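Local structure of NDP-rhamnosyltransferase (Saccharopolyspora spinosa, 3TSA) at residues W113-L118 with L134-V139. The protein is a glycosyltransferase of the GT-B fold, built from two Rossmann-like domains. Residues are numbered along the deposited sequence; the frame is centred on the assembly and turned at random.
Sequences WRPSVL and LDLPVV
Leu118 and Val138 face each other as the first parallel bridge between strands 117-121 and 138-141, with Leu118 N bonded to Pro137 O (3.0 Å) and Leu118 O accepting Val139 N (2.9 Å). Both bonds are nearly straight, 168° and 172° at the hydrogen, and the CA of Val138 adds a weaker CH contact to the same Leu118 O. A parallel pair uses one residue of one strand to bond two residues flanking its partner, and here Leu118 plays that part.

The side chains sort onto two faces. On one, Leu118 CD1 lies against Val138 CG2 at 3.8 Å, while its other methyl, CD2, meets Leu136 CD1 at 4.2 Å, the two leucines crossing at about a right angle. Leu136 reaches back over the loop before the first strand: CG stands opposite its own carbonyl carbon (chi1 -59°), and the two methyls lie against Pro115, CD1 beside its ring carbon CG (4.0 Å) and CD2 against its carbonyl O (3.5 Å). On the other face Val117 CG2, anti to the backbone N, touches Val139 CG2 at 4.1 Å and the ring of Pro137. That ring also sets its CG 3.4 Å from Ser116 O.

The contact joins the N-terminal starts of the two parallel strands of a beta-alpha-beta crossover, right-handed as is usual in Rossmann-like folds; helix 125-133 between them ends in a Schellman motif at Asp135. Strand 3-7 flanks the first strand on its far side, where Leu5 touches Pro115 and Leu118. Proline, lacking an N-H, can offer the sheet just its carbonyl at position 137, and this one is engaged; beyond the two backbone bonds and the weak CA-H...O contact, the side chains add aliphatic packing and carbon-to-carbonyl approaches.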
loop_
_atom_site.group_PDB
_atom_site.type_symbol
_atom_site.label_atom_id
_atom_site.label_comp_id
_atom_site.label_asym_id
_atom_site.label_seq_id
_atom_site.Cartn_x
_atom_site.Cartn_y
_atom_site.Cartn_z
ATOM N N TRP A 113 12.934 15.608 -8.768
ATOM C CA TRP A 113 12.066 14.514 -9.162
ATOM C C TRP A 113 11.188 14.808 -10.407
ATOM O O TRP A 113 10.673 13.850 -11.080
ATOM C CB TRP A 113 11.228 14.115 -7.943
ATOM C CG TRP A 113 10.551 12.750 -8.089
ATOM C CD1 TRP A 113 11.157 11.510 -8.047
ATOM C CD2 TRP A 113 9.145 12.498 -8.250
ATOM N NE1 TRP A 113 10.213 10.496 -8.173
ATOM C CE2 TRP A 113 8.964 11.067 -8.272
ATOM C CE3 TRP A 113 8.034 13.323 -8.367
ATOM C CZ2 TRP A 113 7.716 10.464 -8.446
ATOM C CZ3 TRP A 113 6.779 12.724 -8.521
ATOM C CH2 TRP A 113 6.624 11.320 -8.579
ATOM N N ARG A 114 11.008 16.106 -10.738
ATOM C CA ARG A 114 10.236 16.518 -11.940
ATOM C C ARG A 114 8.831 15.907 -12.030
ATOM O O ARG A 114 8.503 15.161 -12.973
ATOM C CB ARG A 114 11.054 16.204 -13.231
ATOM C CG ARG A 114 12.409 16.954 -13.311
ATOM C CD ARG A 114 12.802 17.147 -14.813
ATOM N NE ARG A 114 13.998 17.982 -15.009
ATOM C CZ ARG A 114 14.104 19.271 -14.670
ATOM N NH1 ARG A 114 13.080 19.923 -14.119
ATOM N NH2 ARG A 114 15.250 19.909 -14.877
ATOM N N PRO A 115 7.971 16.226 -11.083
ATOM C CA PRO A 115 6.609 15.768 -11.145
ATOM C C PRO A 115 5.849 16.368 -12.314
ATOM O O PRO A 115 6.179 17.505 -12.813
ATOM C CB PRO A 115 6.036 16.255 -9.787
ATOM C CG PRO A 115 6.779 17.489 -9.535
ATOM C CD PRO A 115 8.204 17.028 -9.864
ATOM N N SER A 116 4.859 15.646 -12.801
ATOM C CA SER A 116 3.992 16.265 -13.777
ATOM C C SER A 116 2.692 16.797 -13.237
ATOM O O SER A 116 2.002 17.543 -13.926
ATOM C CB SER A 116 3.728 15.357 -14.970
ATOM O OG SER A 116 3.175 14.159 -14.557
ATOM N N VAL A 117 2.345 16.465 -11.998
ATOM C CA VAL A 117 1.076 16.926 -11.505
ATOM C C VAL A 117 1.277 16.851 -9.969
ATOM O O VAL A 117 2.090 15.998 -9.470
ATOM C CB VAL A 117 -0.080 16.007 -11.985
ATOM C CG1 VAL A 117 0.131 14.603 -11.555
ATOM C CG2 VAL A 117 -1.464 16.534 -11.511
ATOM N N LEU A 118 0.652 17.802 -9.291
ATOM C CA LEU A 118 0.700 17.876 -7.823
ATOM C C LEU A 118 -0.682 17.485 -7.297
ATOM O O LEU A 118 -1.683 18.078 -7.695
ATOM C CB LEU A 118 1.082 19.271 -7.360
ATOM C CG LEU A 118 2.326 19.888 -7.982
ATOM C CD1 LEU A 118 2.457 21.357 -7.319
ATOM C CD2 LEU A 118 3.564 18.986 -7.729
ATOM N N LEU A 134 5.965 26.813 -10.250
ATOM C CA LEU A 134 6.502 25.869 -11.236
ATOM C C LEU A 134 5.651 25.638 -12.469
ATOM O O LEU A 134 5.988 24.809 -13.353
ATOM C CB LEU A 134 6.816 24.531 -10.535
ATOM C CG LEU A 134 7.979 24.660 -9.511
ATOM C CD1 LEU A 134 8.245 23.357 -8.857
ATOM C CD2 LEU A 134 9.302 25.186 -10.156
ATOM N N ASP A 135 4.535 26.335 -12.557
ATOM C CA ASP A 135 3.596 26.090 -13.651
ATOM C C ASP A 135 3.252 24.589 -13.835
ATOM O O ASP A 135 3.324 24.024 -14.940
ATOM C CB ASP A 135 4.149 26.668 -14.995
ATOM C CG ASP A 135 3.072 26.742 -16.101
ATOM O OD1 ASP A 135 1.863 26.818 -15.804
ATOM O OD2 ASP A 135 3.440 26.739 -17.290
ATOM N N LEU A 136 2.929 23.909 -12.730
ATOM C CA LEU A 136 2.406 22.540 -12.814
ATOM C C LEU A 136 0.957 22.559 -12.348
ATOM O O LEU A 136 0.636 23.279 -11.383
ATOM C CB LEU A 136 3.201 21.629 -11.885
ATOM C CG LEU A 136 4.718 21.548 -12.164
ATOM C CD1 LEU A 136 5.415 21.030 -10.891
ATOM C CD2 LEU A 136 4.983 20.703 -13.401
ATOM N N PRO A 137 0.133 21.685 -12.961
ATOM C CA PRO A 137 -1.287 21.460 -12.597
ATOM C C PRO A 137 -1.414 20.948 -11.186
ATOM O O PRO A 137 -0.597 20.115 -10.751
ATOM C CB PRO A 137 -1.757 20.458 -13.648
ATOM C CG PRO A 137 -0.543 19.750 -14.093
ATOM C CD PRO A 137 0.583 20.733 -13.987
ATOM N N VAL A 138 -2.395 21.499 -10.471
ATOM C CA VAL A 138 -2.659 21.152 -9.102
ATOM C C VAL A 138 -4.041 20.541 -9.054
ATOM O O VAL A 138 -5.026 21.182 -9.455
ATOM C CB VAL A 138 -2.513 22.365 -8.155
ATOM C CG1 VAL A 138 -3.066 22.046 -6.777
ATOM C CG2 VAL A 138 -1.029 22.732 -8.005
ATOM N N VAL A 139 -4.109 19.328 -8.517
ATOM C CA VAL A 139 -5.405 18.716 -8.249
ATOM C C VAL A 139 -5.527 18.746 -6.741
ATOM O O VAL A 139 -4.701 18.136 -6.006
ATOM C CB VAL A 139 -5.449 17.271 -8.751
ATOM C CG1 VAL A 139 -6.783 16.572 -8.293
ATOM C CG2 VAL A 139 -5.390 17.182 -10.344
#